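Local coordinates for polyketide biosynthesis 3-hydroxy-3-methylglutaryl-ACP synthase PksG (Bacillus subtilis, PDB 4YXT), which catalyses the aldol condensation of an acetyl group on the carrier protein AcpK with a beta-ketothioester polyketide intermediate during bacillaene biosynthesis, at residues Phe405-Ser410 and Lys415-Ser420; Met218-Cys223 and Leu247-Pro252; Cys291-Asn296 and Gly351-Leu356; Glu75-Cys80 and Thr93-Tyr98. The protein carries 1 engineered substitution. All coordinates share one frame; numbering follows the deposited sequence.

Contact 1 of 4, residues Phe405-Ser410 and Lys415-Ser420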
# COMPACT_ATOMS: atom_id res chain seq x y z
N PHE A 405 -11.23 6.00 -20.83
CA PHE A 405 -11.98 7.04 -20.15
C PHE A 405 -13.05 6.44 -19.30
O PHE A 405 -13.50 5.36 -19.59
CB PHE A 405 -12.58 8.02 -21.17
CG PHE A 405 -11.56 8.89 -21.80
CD1 PHE A 405 -10.90 9.85 -21.03
CD2 PHE A 405 -11.20 8.72 -23.12
CE1 PHE A 405 -9.90 10.63 -21.58
CE2 PHE A 405 -10.21 9.52 -23.68
CZ PHE A 405 -9.57 10.47 -22.91
N LEU A 406 -13.42 7.15 -18.24
CA LEU A 406 -14.47 6.73 -17.35
C LEU A 406 -15.78 7.05 -18.05
O LEU A 406 -16.04 8.21 -18.38
CB LEU A 406 -14.40 7.51 -16.03
CG LEU A 406 -15.44 7.26 -14.94
CD1 LEU A 406 -15.61 5.80 -14.54
CD2 LEU A 406 -15.12 8.07 -13.69
N GLU A 407 -16.59 6.03 -18.27
CA GLU A 407 -17.84 6.17 -18.98
C GLU A 407 -19.00 6.35 -17.99
O GLU A 407 -19.91 7.10 -18.25
CB GLU A 407 -18.05 4.92 -19.83
CG GLU A 407 -19.16 4.98 -20.89
CD GLU A 407 -19.77 3.62 -21.18
OE1 GLU A 407 -19.93 2.80 -20.24
OE2 GLU A 407 -20.13 3.37 -22.36
N GLU A 408 -18.95 5.64 -16.87
CA GLU A 408 -20.08 5.58 -15.97
C GLU A 408 -19.71 4.85 -14.67
O GLU A 408 -18.87 3.96 -14.68
CB GLU A 408 -21.20 4.80 -16.65
CG GLU A 408 -22.57 4.91 -16.00
CD GLU A 408 -23.42 3.67 -16.20
OE1 GLU A 408 -23.13 2.88 -17.14
OE2 GLU A 408 -24.37 3.47 -15.41
N ILE A 409 -20.41 5.16 -13.60
CA ILE A 409 -20.35 4.36 -12.36
C ILE A 409 -21.77 3.89 -12.09
O ILE A 409 -22.69 4.71 -12.05
CB ILE A 409 -19.78 5.18 -11.18
CG1 ILE A 409 -18.49 5.87 -11.59
CG2 ILE A 409 -19.55 4.34 -9.94
CD1 ILE A 409 -17.89 6.78 -10.53
N SER A 410 -21.97 2.57 -11.95
CA SER A 410 -23.25 2.04 -11.46
C SER A 410 -23.03 1.07 -10.33
O SER A 410 -22.14 0.21 -10.41
CB SER A 410 -24.05 1.36 -12.56
OG SER A 410 -23.21 0.55 -13.32
N LYS A 415 -17.06 1.82 -14.93
CA LYS A 415 -16.90 1.21 -16.23
C LYS A 415 -16.22 2.15 -17.18
O LYS A 415 -16.57 3.31 -17.26
CB LYS A 415 -18.25 0.72 -16.72
CG LYS A 415 -18.85 -0.32 -15.75
CD LYS A 415 -20.33 -0.51 -15.97
CE LYS A 415 -20.63 -0.90 -17.42
NZ LYS A 415 -21.87 -0.20 -17.83
N TYR A 416 -15.19 1.64 -17.86
CA TYR A 416 -14.34 2.43 -18.71
C TYR A 416 -14.55 2.03 -20.17
O TYR A 416 -15.14 1.05 -20.47
CB TYR A 416 -12.86 2.32 -18.29
CG TYR A 416 -12.65 2.71 -16.84
CD1 TYR A 416 -12.22 3.96 -16.50
CD2 TYR A 416 -12.91 1.79 -15.80
CE1 TYR A 416 -12.05 4.32 -15.16
CE2 TYR A 416 -12.73 2.13 -14.47
CZ TYR A 416 -12.30 3.39 -14.15
OH TYR A 416 -12.14 3.72 -12.85
N ARG A 417 -14.05 2.85 -21.07
CA ARG A 417 -14.23 2.65 -22.50
C ARG A 417 -13.01 3.18 -23.24
O ARG A 417 -12.42 4.20 -22.84
CB ARG A 417 -15.46 3.44 -22.94
CG ARG A 417 -15.87 3.28 -24.39
CD ARG A 417 -16.88 4.36 -24.74
NE ARG A 417 -17.37 4.23 -26.11
CZ ARG A 417 -18.47 4.82 -26.58
NH1 ARG A 417 -19.21 5.57 -25.79
NH2 ARG A 417 -18.83 4.64 -27.85
N TRP A 418 -12.66 2.50 -24.32
CA TRP A 418 -11.60 2.91 -25.21
C TRP A 418 -12.12 3.94 -26.22
O TRP A 418 -13.20 3.82 -26.73
CB TRP A 418 -11.06 1.71 -25.95
CG TRP A 418 -10.43 0.77 -25.06
CD1 TRP A 418 -10.92 -0.44 -24.66
CD2 TRP A 418 -9.17 0.94 -24.38
NE1 TRP A 418 -10.02 -1.05 -23.80
CE2 TRP A 418 -8.95 -0.22 -23.61
CE3 TRP A 418 -8.21 1.95 -24.37
CZ2 TRP A 418 -7.80 -0.39 -22.83
CZ3 TRP A 418 -7.10 1.80 -23.59
CH2 TRP A 418 -6.88 0.63 -22.83
N ILE A 419 -11.34 4.98 -26.48
CA ILE A 419 -11.73 6.01 -27.44
C ILE A 419 -10.52 6.44 -28.24
O ILE A 419 -9.39 6.42 -27.72
CB ILE A 419 -12.37 7.21 -26.72
CG1 ILE A 419 -13.69 6.76 -26.09
CG2 ILE A 419 -12.57 8.38 -27.69
CD1 ILE A 419 -14.45 7.82 -25.33
N SER A 420 -10.76 6.74 -29.53
CA SER A 420 -9.82 7.46 -30.39
C SER A 420 -10.48 7.76 -31.73
O SER A 420 -10.78 6.84 -32.49
CB SER A 420 -8.55 6.68 -30.64
OG SER A 420 -7.59 7.52 -31.28
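Tyr416 lies across the backbone of Phe405 and Leu406, and its atoms from CB through CD1 to CZ meet that strand. Its CB sits 3.4 Å from Phe405 O, the carbonyl that also receives the CA-H of Tyr416. With CG beside its own backbone N (chi1 -56°), the ring leans over the facing strand, bringing CD1 to 3.7 Å from Leu406 CA. Farther out, CE1 and CZ meet Leu406 CD1, which is 3.9 Å from CE1 and makes a CH-pi contact over one ring face, 25° off the ring normal. The hydroxyl hydrogen-bonds to Asp50 OD2, outside the hairpin. The two strands form a beta hairpin, and the bonds Phe405 N to Arg417 O and Arg417 N to Phe405 O make Phe405 and Arg417 an antiparallel hydrogen-bonded pair. The register then slips by one residue in a classic beta bulge: Glu407 N donates to Lys415 O at 2.9 Å, Glu408 N reaches the same oxygen in a weak bond, and Lys415 N returns a bond to Glu408 O at 2.8 Å. The side chains of Glu408 and Lys415 run alongside each other, pointing the same way, with a weak salt bridge of 3.4 Å from OE1 to NZ. Glu407 OE2 stays 4.2 Å from Arg417 NH1, well outside the guanidinium plane, a nearness of charges alone. On the same side as Arg417, Phe405 CD2 packs 4.0 Å from Ile419 CD1.

Contact 2 of 4, residues Met218-Cys223 and Leu247-Pro252; sequences MSYLDC and LAYHTP
The hydroxyl of Tyr220 donates a short hydrogen bond to the backbone carbonyl of His250, 2.6 Å from OH to O, tying helix 213-234 to the end of strand 246-249 in the thiolase-like fold. His250 is, by similarity, a proton donor or acceptor of the active site, and its side chain lies about 4 Å from that of Cys114, the probable acyl-thioester residue. Tyr220 has by far the largest share of buried surface. Its CG is anti to the backbone N (chi1 -176°), which sends the ring from the helix toward the residues that follow the strand. The donated bond lies in the carbonyl plane of His250, at a C=O...OH angle of 149°, and His250 O also sits at the edge of the Tyr220 ring. Two edges meet nearby: Tyr220 CE2 approaches His250 CD2 to 4.0 Å, near the imidazole plane. The tyrosine thus holds the backbone of His250 and flanks its ring, without bonding to either imidazole nitrogen. Phe324, in strand 319-327, packs edge-to-face with the Tyr220 ring. Tyr249 crosses Tyr220 at about a right angle; its own hydroxyl bonds to Tyr240 OH, while its CB lies 3.6 Å from Tyr220 OH.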
# COMPACT_ATOMS: atom_id res chain seq x y z
N MET A 218 10.98 22.47 5.37
CA MET A 218 12.00 22.07 6.33
C MET A 218 12.15 20.57 6.34
O MET A 218 13.28 20.07 6.39
CB MET A 218 11.67 22.46 7.78
CG MET A 218 12.13 23.77 8.35
SD MET A 218 11.43 23.86 10.04
CE MET A 218 10.10 25.05 9.90
N SER A 219 11.03 19.83 6.41
CA SER A 219 11.14 18.36 6.47
C SER A 219 11.73 17.75 5.17
O SER A 219 12.68 16.94 5.20
CB SER A 219 9.85 17.71 6.90
OG SER A 219 8.78 18.12 6.09
N TYR A 220 11.26 18.20 4.03
CA TYR A 220 11.92 17.85 2.77
C TYR A 220 13.41 18.06 2.81
O TYR A 220 14.16 17.18 2.41
CB TYR A 220 11.33 18.67 1.63
CG TYR A 220 11.83 18.38 0.23
CD1 TYR A 220 13.11 18.74 -0.18
CD2 TYR A 220 10.99 17.75 -0.69
CE1 TYR A 220 13.54 18.52 -1.51
CE2 TYR A 220 11.41 17.51 -2.00
CZ TYR A 220 12.67 17.88 -2.40
OH TYR A 220 13.08 17.62 -3.68
N LEU A 221 13.86 19.22 3.27
CA LEU A 221 15.31 19.51 3.28
C LEU A 221 16.05 18.71 4.33
O LEU A 221 17.13 18.13 4.07
CB LEU A 221 15.57 21.00 3.50
CG LEU A 221 15.14 21.92 2.37
CD1 LEU A 221 15.14 23.38 2.86
CD2 LEU A 221 16.03 21.72 1.14
N ASP A 222 15.48 18.62 5.52
CA ASP A 222 16.07 17.70 6.50
C ASP A 222 16.21 16.24 5.98
O ASP A 222 17.29 15.62 6.17
CB ASP A 222 15.31 17.76 7.81
CG ASP A 222 15.39 19.15 8.48
OD1 ASP A 222 16.31 19.96 8.14
OD2 ASP A 222 14.52 19.44 9.35
N CYS A 223 15.19 15.72 5.27
CA CYS A 223 15.26 14.38 4.74
C CYS A 223 16.24 14.28 3.57
O CYS A 223 16.93 13.27 3.43
CB CYS A 223 13.92 13.79 4.31
SG CYS A 223 12.60 13.55 5.57
N LEU A 247 20.99 14.09 -11.07
CA LEU A 247 20.30 13.96 -9.83
C LEU A 247 18.87 14.18 -10.16
O LEU A 247 18.52 15.06 -10.96
CB LEU A 247 20.79 15.00 -8.78
CG LEU A 247 22.17 14.72 -8.17
CD1 LEU A 247 22.69 15.96 -7.45
CD2 LEU A 247 22.08 13.59 -7.16
N ALA A 248 18.02 13.36 -9.55
CA ALA A 248 16.61 13.55 -9.76
C ALA A 248 16.00 13.68 -8.43
O ALA A 248 16.39 12.99 -7.49
CB ALA A 248 16.02 12.37 -10.50
N TYR A 249 15.03 14.56 -8.29
CA TYR A 249 14.44 14.73 -6.99
C TYR A 249 12.90 14.71 -7.12
O TYR A 249 12.35 15.01 -8.21
CB TYR A 249 14.78 16.09 -6.41
CG TYR A 249 16.18 16.45 -6.24
CD1 TYR A 249 16.78 16.48 -4.96
CD2 TYR A 249 16.93 16.83 -7.34
CE1 TYR A 249 18.08 16.89 -4.79
CE2 TYR A 249 18.26 17.23 -7.19
CZ TYR A 249 18.83 17.27 -5.92
OH TYR A 249 20.13 17.69 -5.81
N HIS A 250 12.24 14.43 -5.98
CA HIS A 250 10.83 14.68 -5.87
C HIS A 250 10.61 16.17 -6.13
O HIS A 250 11.18 17.02 -5.42
CB HIS A 250 10.29 14.38 -4.49
CG HIS A 250 8.87 14.79 -4.34
ND1 HIS A 250 7.90 14.28 -5.15
CD2 HIS A 250 8.26 15.64 -3.50
CE1 HIS A 250 6.75 14.86 -4.86
NE2 HIS A 250 6.93 15.68 -3.85
N THR A 251 9.81 16.46 -7.17
CA THR A 251 9.64 17.81 -7.72
C THR A 251 8.19 18.30 -7.54
O THR A 251 7.34 18.10 -8.42
CB THR A 251 10.05 17.83 -9.21
OG1 THR A 251 11.33 17.21 -9.38
CG2 THR A 251 10.15 19.25 -9.74
N PRO A 252 7.89 18.94 -6.40
CA PRO A 252 6.57 19.55 -6.27
C PRO A 252 6.48 20.86 -7.04
O PRO A 252 5.40 21.24 -7.50
CB PRO A 252 6.42 19.77 -4.77
CG PRO A 252 7.80 19.85 -4.22
CD PRO A 252 8.70 19.09 -5.17

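Contact 3 of 4, residues Cys291-Asn296 and Gly351-Leu356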
# COMPACT_ATOMS: atom_id res chain seq x y z
N CYS A 291 8.56 17.96 -15.49
CA CYS A 291 7.91 18.39 -14.28
C CYS A 291 7.29 19.76 -14.45
O CYS A 291 6.18 19.99 -14.01
CB CYS A 291 8.92 18.37 -13.11
SG CYS A 291 9.43 16.67 -12.74
N GLN A 292 7.99 20.65 -15.14
CA GLN A 292 7.47 21.97 -15.42
C GLN A 292 6.25 22.00 -16.32
O GLN A 292 5.64 23.05 -16.43
CB GLN A 292 8.50 22.79 -16.17
CG GLN A 292 9.75 23.11 -15.38
CD GLN A 292 10.57 24.12 -16.13
OE1 GLN A 292 10.24 25.31 -16.11
NE2 GLN A 292 11.58 23.66 -16.85
N ARG A 293 5.94 20.91 -16.99
CA ARG A 293 4.84 20.89 -17.93
C ARG A 293 3.63 20.13 -17.44
O ARG A 293 2.51 20.30 -17.95
CB ARG A 293 5.33 20.37 -19.28
CG ARG A 293 6.48 21.16 -19.88
CD ARG A 293 6.92 20.60 -21.26
NE ARG A 293 5.80 20.71 -22.16
CZ ARG A 293 5.73 20.20 -23.37
NH1 ARG A 293 6.72 19.47 -23.87
NH2 ARG A 293 4.61 20.38 -24.04
N VAL A 294 3.85 19.35 -16.38
CA VAL A 294 2.75 18.59 -15.75
C VAL A 294 2.26 19.08 -14.38
O VAL A 294 1.07 19.02 -14.02
CB VAL A 294 3.17 17.10 -15.69
CG1 VAL A 294 1.98 16.22 -15.41
CG2 VAL A 294 3.74 16.69 -17.04
N GLY A 295 3.18 19.61 -13.59
CA GLY A 295 2.86 20.00 -12.24
C GLY A 295 3.38 18.99 -11.23
O GLY A 295 4.13 18.12 -11.57
N ASN A 296 3.03 19.20 -9.97
CA ASN A 296 3.29 18.27 -8.91
C ASN A 296 2.33 17.10 -9.07
O ASN A 296 1.10 17.23 -8.92
CB ASN A 296 3.07 18.91 -7.53
CG ASN A 296 3.20 17.90 -6.39
OD1 ASN A 296 3.88 16.87 -6.49
ND2 ASN A 296 2.51 18.20 -5.30
N GLY A 351 8.19 8.54 -26.89
CA GLY A 351 7.78 9.88 -27.32
C GLY A 351 7.07 10.67 -26.23
O GLY A 351 6.10 11.38 -26.48
N ILE A 352 7.61 10.63 -25.02
CA ILE A 352 6.94 11.38 -23.91
C ILE A 352 6.73 12.86 -24.24
O ILE A 352 5.62 13.37 -24.08
CB ILE A 352 7.68 11.20 -22.55
CG1 ILE A 352 7.45 9.79 -22.01
CG2 ILE A 352 7.19 12.20 -21.54
CD1 ILE A 352 8.62 9.29 -21.17
N GLU A 353 7.78 13.53 -24.70
CA GLU A 353 7.70 14.97 -25.09
C GLU A 353 6.60 15.20 -26.09
O GLU A 353 5.72 16.07 -25.93
CB GLU A 353 9.04 15.44 -25.69
CG GLU A 353 9.84 16.32 -24.77
CD GLU A 353 10.72 17.33 -25.46
OE1 GLU A 353 11.56 16.92 -26.26
OE2 GLU A 353 10.60 18.53 -25.18
N LYS A 354 6.64 14.37 -27.13
CA LYS A 354 5.61 14.46 -28.20
C LYS A 354 4.21 14.31 -27.58
O LYS A 354 3.26 15.08 -27.84
CB LYS A 354 5.94 13.37 -29.22
CG LYS A 354 5.26 13.40 -30.56
CD LYS A 354 5.71 12.17 -31.37
CE LYS A 354 4.56 11.53 -32.14
NZ LYS A 354 3.42 11.03 -31.30
N HIS A 355 4.05 13.35 -26.69
CA HIS A 355 2.74 13.28 -26.06
C HIS A 355 2.34 14.57 -25.30
O HIS A 355 1.20 15.04 -25.38
CB HIS A 355 2.68 12.06 -25.13
CG HIS A 355 1.70 12.24 -24.02
ND1 HIS A 355 2.07 12.26 -22.69
CD2 HIS A 355 0.37 12.48 -24.05
CE1 HIS A 355 1.01 12.49 -21.95
NE2 HIS A 355 -0.03 12.65 -22.75
N LEU A 356 3.28 15.13 -24.53
CA LEU A 356 2.97 16.34 -23.79
C LEU A 356 2.63 17.52 -24.75
O LEU A 356 1.71 18.34 -24.49
CB LEU A 356 4.15 16.73 -22.92
CG LEU A 356 4.52 15.75 -21.78
CD1 LEU A 356 5.80 16.17 -21.10
CD2 LEU A 356 3.42 15.66 -20.77
O HOH W 1 2.30 21.04 -23.37
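Arg293 and Val294 reach across to Leu356, joining two short helices that are far apart in sequence. Both belong to the C-terminal HMG-CoA synthase family region of the thiolase-like fold, and their meeting is structural packing, with the side chain of Val294 about 12 Å from that of His250. The first helix begins at Cys291, whose side chain turns from the second helix to pack on Thr251 and Ala305. Cys291 O accepts Gly295 N, closing the single helical turn that presents the next residues. Arg293 carries most of the contact. Its chain bends at chi3 (62°) and lays one face of the guanidinium over Leu356 CB, offset toward the rim, with CZ 3.8 Å from that carbon. Two salt bridges hold the group: NE to Glu41 OE1, and NH2 to Asp357 OD1, immediately after the second segment. A water accepts from Arg293 NH2 and donates to Leu356 O at 3.0 Å, a bridge between the helices. Glu353 OE2 stands 4.2 Å from Arg293 NH1, too far for a salt bridge, and may add a little long-range attraction. Val294 follows with a purely apolar touch, its CG2 3.9 Å from Leu356 CD2, the two side chains crossing at about a right angle. The helix ends at Val294; Gly295, with positive phi (104°), is the first residue past it. Around the pair, helix 301-312 touches Val294 through Leu304 and Glu353 through Gln312, while Ile352 meets Asn10 and Val11 of strand 5-12.

Contact 4 of 4, residues Glu75-Cys80 and Thr93-Tyr98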
# COMPACT_ATOMS: atom_id res chain seq x y z
N GLU A 75 3.95 -10.37 -12.99
CA GLU A 75 3.28 -11.01 -11.87
C GLU A 75 3.06 -10.19 -10.58
O GLU A 75 2.60 -10.72 -9.60
CB GLU A 75 4.08 -12.21 -11.52
CG GLU A 75 3.80 -13.30 -12.50
CD GLU A 75 4.77 -14.40 -12.33
OE1 GLU A 75 5.17 -14.68 -11.17
OE2 GLU A 75 5.14 -14.93 -13.37
N LEU A 76 3.43 -8.91 -10.59
CA LEU A 76 3.19 -7.97 -9.51
C LEU A 76 2.68 -6.70 -10.12
O LEU A 76 3.36 -6.13 -10.94
CB LEU A 76 4.50 -7.73 -8.75
CG LEU A 76 4.55 -6.76 -7.57
CD1 LEU A 76 3.59 -7.16 -6.47
CD2 LEU A 76 5.96 -6.75 -7.00
N LEU A 77 1.48 -6.28 -9.77
CA LEU A 77 1.01 -4.99 -10.17
C LEU A 77 0.78 -4.15 -8.90
O LEU A 77 0.02 -4.55 -8.03
CB LEU A 77 -0.30 -5.13 -10.99
CG LEU A 77 -1.00 -3.77 -11.22
CD1 LEU A 77 -0.17 -2.78 -11.98
CD2 LEU A 77 -2.32 -3.92 -11.91
N ILE A 78 1.44 -3.01 -8.79
CA ILE A 78 1.36 -2.19 -7.58
C ILE A 78 0.98 -0.81 -8.04
O ILE A 78 1.70 -0.23 -8.85
CB ILE A 78 2.71 -2.08 -6.82
CG1 ILE A 78 3.16 -3.46 -6.28
CG2 ILE A 78 2.65 -1.07 -5.67
CD1 ILE A 78 4.54 -3.42 -5.62
N THR A 79 -0.12 -0.29 -7.51
CA THR A 79 -0.51 1.06 -7.81
C THR A 79 -0.17 1.91 -6.60
O THR A 79 -0.47 1.55 -5.46
CB THR A 79 -1.98 1.16 -8.29
OG1 THR A 79 -2.13 0.40 -9.49
CG2 THR A 79 -2.31 2.58 -8.73
N CYS A 80 0.54 3.00 -6.84
CA CYS A 80 0.98 3.91 -5.78
C CYS A 80 0.15 5.16 -5.95
O CYS A 80 0.18 5.81 -7.02
CB CYS A 80 2.42 4.23 -5.94
SG CYS A 80 3.47 2.75 -6.23
N THR A 93 -6.94 -3.38 -9.31
CA THR A 93 -7.95 -4.29 -9.83
C THR A 93 -8.45 -3.86 -11.25
O THR A 93 -8.42 -4.65 -12.22
CB THR A 93 -9.11 -4.44 -8.84
OG1 THR A 93 -9.80 -3.19 -8.69
CG2 THR A 93 -8.63 -4.95 -7.43
N TYR A 94 -8.86 -2.60 -11.37
CA TYR A 94 -9.26 -2.01 -12.66
C TYR A 94 -8.11 -1.91 -13.65
O TYR A 94 -8.28 -2.23 -14.82
CB TYR A 94 -9.81 -0.61 -12.42
CG TYR A 94 -11.18 -0.58 -11.76
CD1 TYR A 94 -12.26 -1.18 -12.38
CD2 TYR A 94 -11.37 0.00 -10.52
CE1 TYR A 94 -13.50 -1.16 -11.82
CE2 TYR A 94 -12.62 0.03 -9.94
CZ TYR A 94 -13.69 -0.55 -10.61
OH TYR A 94 -14.98 -0.54 -10.09
N ILE A 95 -6.92 -1.47 -13.20
CA ILE A 95 -5.78 -1.36 -14.10
C ILE A 95 -5.46 -2.73 -14.70
O ILE A 95 -5.24 -2.85 -15.88
CB ILE A 95 -4.49 -0.89 -13.42
CG1 ILE A 95 -4.64 0.47 -12.74
CG2 ILE A 95 -3.37 -0.82 -14.41
CD1 ILE A 95 -5.44 1.41 -13.53
N HIS A 96 -5.44 -3.75 -13.87
CA HIS A 96 -5.19 -5.11 -14.32
C HIS A 96 -6.18 -5.59 -15.42
O HIS A 96 -5.78 -6.17 -16.42
CB HIS A 96 -5.26 -6.01 -13.09
CG HIS A 96 -5.18 -7.45 -13.40
ND1 HIS A 96 -3.99 -8.15 -13.39
CD2 HIS A 96 -6.13 -8.35 -13.73
CE1 HIS A 96 -4.21 -9.41 -13.70
NE2 HIS A 96 -5.50 -9.56 -13.89
N GLU A 97 -7.46 -5.36 -15.20
CA GLU A 97 -8.50 -5.76 -16.14
C GLU A 97 -8.30 -5.09 -17.51
O GLU A 97 -8.32 -5.73 -18.55
CB GLU A 97 -9.88 -5.39 -15.54
CG GLU A 97 -11.11 -5.61 -16.45
CD GLU A 97 -11.46 -7.08 -16.68
OE1 GLU A 97 -10.62 -7.95 -16.39
OE2 GLU A 97 -12.59 -7.37 -17.14
N TYR A 98 -8.15 -3.78 -17.53
CA TYR A 98 -8.13 -3.09 -18.82
C TYR A 98 -6.77 -3.16 -19.50
O TYR A 98 -6.66 -2.84 -20.68
CB TYR A 98 -8.60 -1.65 -18.64
CG TYR A 98 -10.08 -1.53 -18.40
CD1 TYR A 98 -10.59 -1.62 -17.12
CD2 TYR A 98 -10.97 -1.33 -19.46
CE1 TYR A 98 -11.96 -1.55 -16.88
CE2 TYR A 98 -12.34 -1.24 -19.24
CZ TYR A 98 -12.82 -1.35 -17.94
OH TYR A 98 -14.16 -1.25 -17.70
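Leu77 projects from strand 74-80 onto helix 91-99, and this packing belongs to the beta-alpha-beta crossover that runs on into the parallel neighbouring strand 106-111. The axes of the two segments, 75-80 and 93-98, come within 9.2 Å, a spacing bridged by side chains. Apolar contact predominates. Leu77 has CG anti to its N (chi1 169°), and its CD2 alone does the touching, set against consecutive helical residues: 4.0 Å from Ile95 CB, nearly as close to Ile95 CG2, and 3.8 Å from His96 CB. The same methyl approaches the backbone of the helix to 3.7 Å at His96 N. Strand 137-145 adds to this buried core, with Leu139 against Leu77 and Ile141 against Ile95. Contacts between subunits form a second group: Glu75 OE1 makes a salt bridge with Arg234 of the second subunit, and His96 packs on Gly195 of that subunit. Contacts with polar atoms are few, and no hydrogen bond links the two segments. Within the helix, Glu97 N bonds to Thr93 O, keeping the turn that carries Ile95 and His96. Thr79 turns its OG1 beside its own backbone N; the hydroxyl hydrogen-bonds to Ser92 OG, in the first turn of helix 91-99, so this side-chain bond ties the strand to the helix directly. The same Thr79 OG1 lies 4.1 Å from Ile95 CG1.

Overall arrangement
Along the chain the contacts follow in series: contact 4, contact 2, contact 3, then contact 1. Contacts 2 and 4 reach the same large mixed sheet from opposite sides of the chain's centre, their centres about 28 Å apart. Contact 1, a hairpin of a separate small sheet, lies about 17 Å from contact 4 between centres and meets it where Tyr98 OH approaches Tyr416 N at 3.1 Å, probably a hydrogen bond, so the C-terminal hairpin packs on the early beta-alpha-beta unit, away from the active site. Contacts 2 and 3 touch as well: Asn296 CB lies 3.3 Å from Pro252 O, placing the turn after helix 291-294 beside the active-site region of the probable catalytic His250.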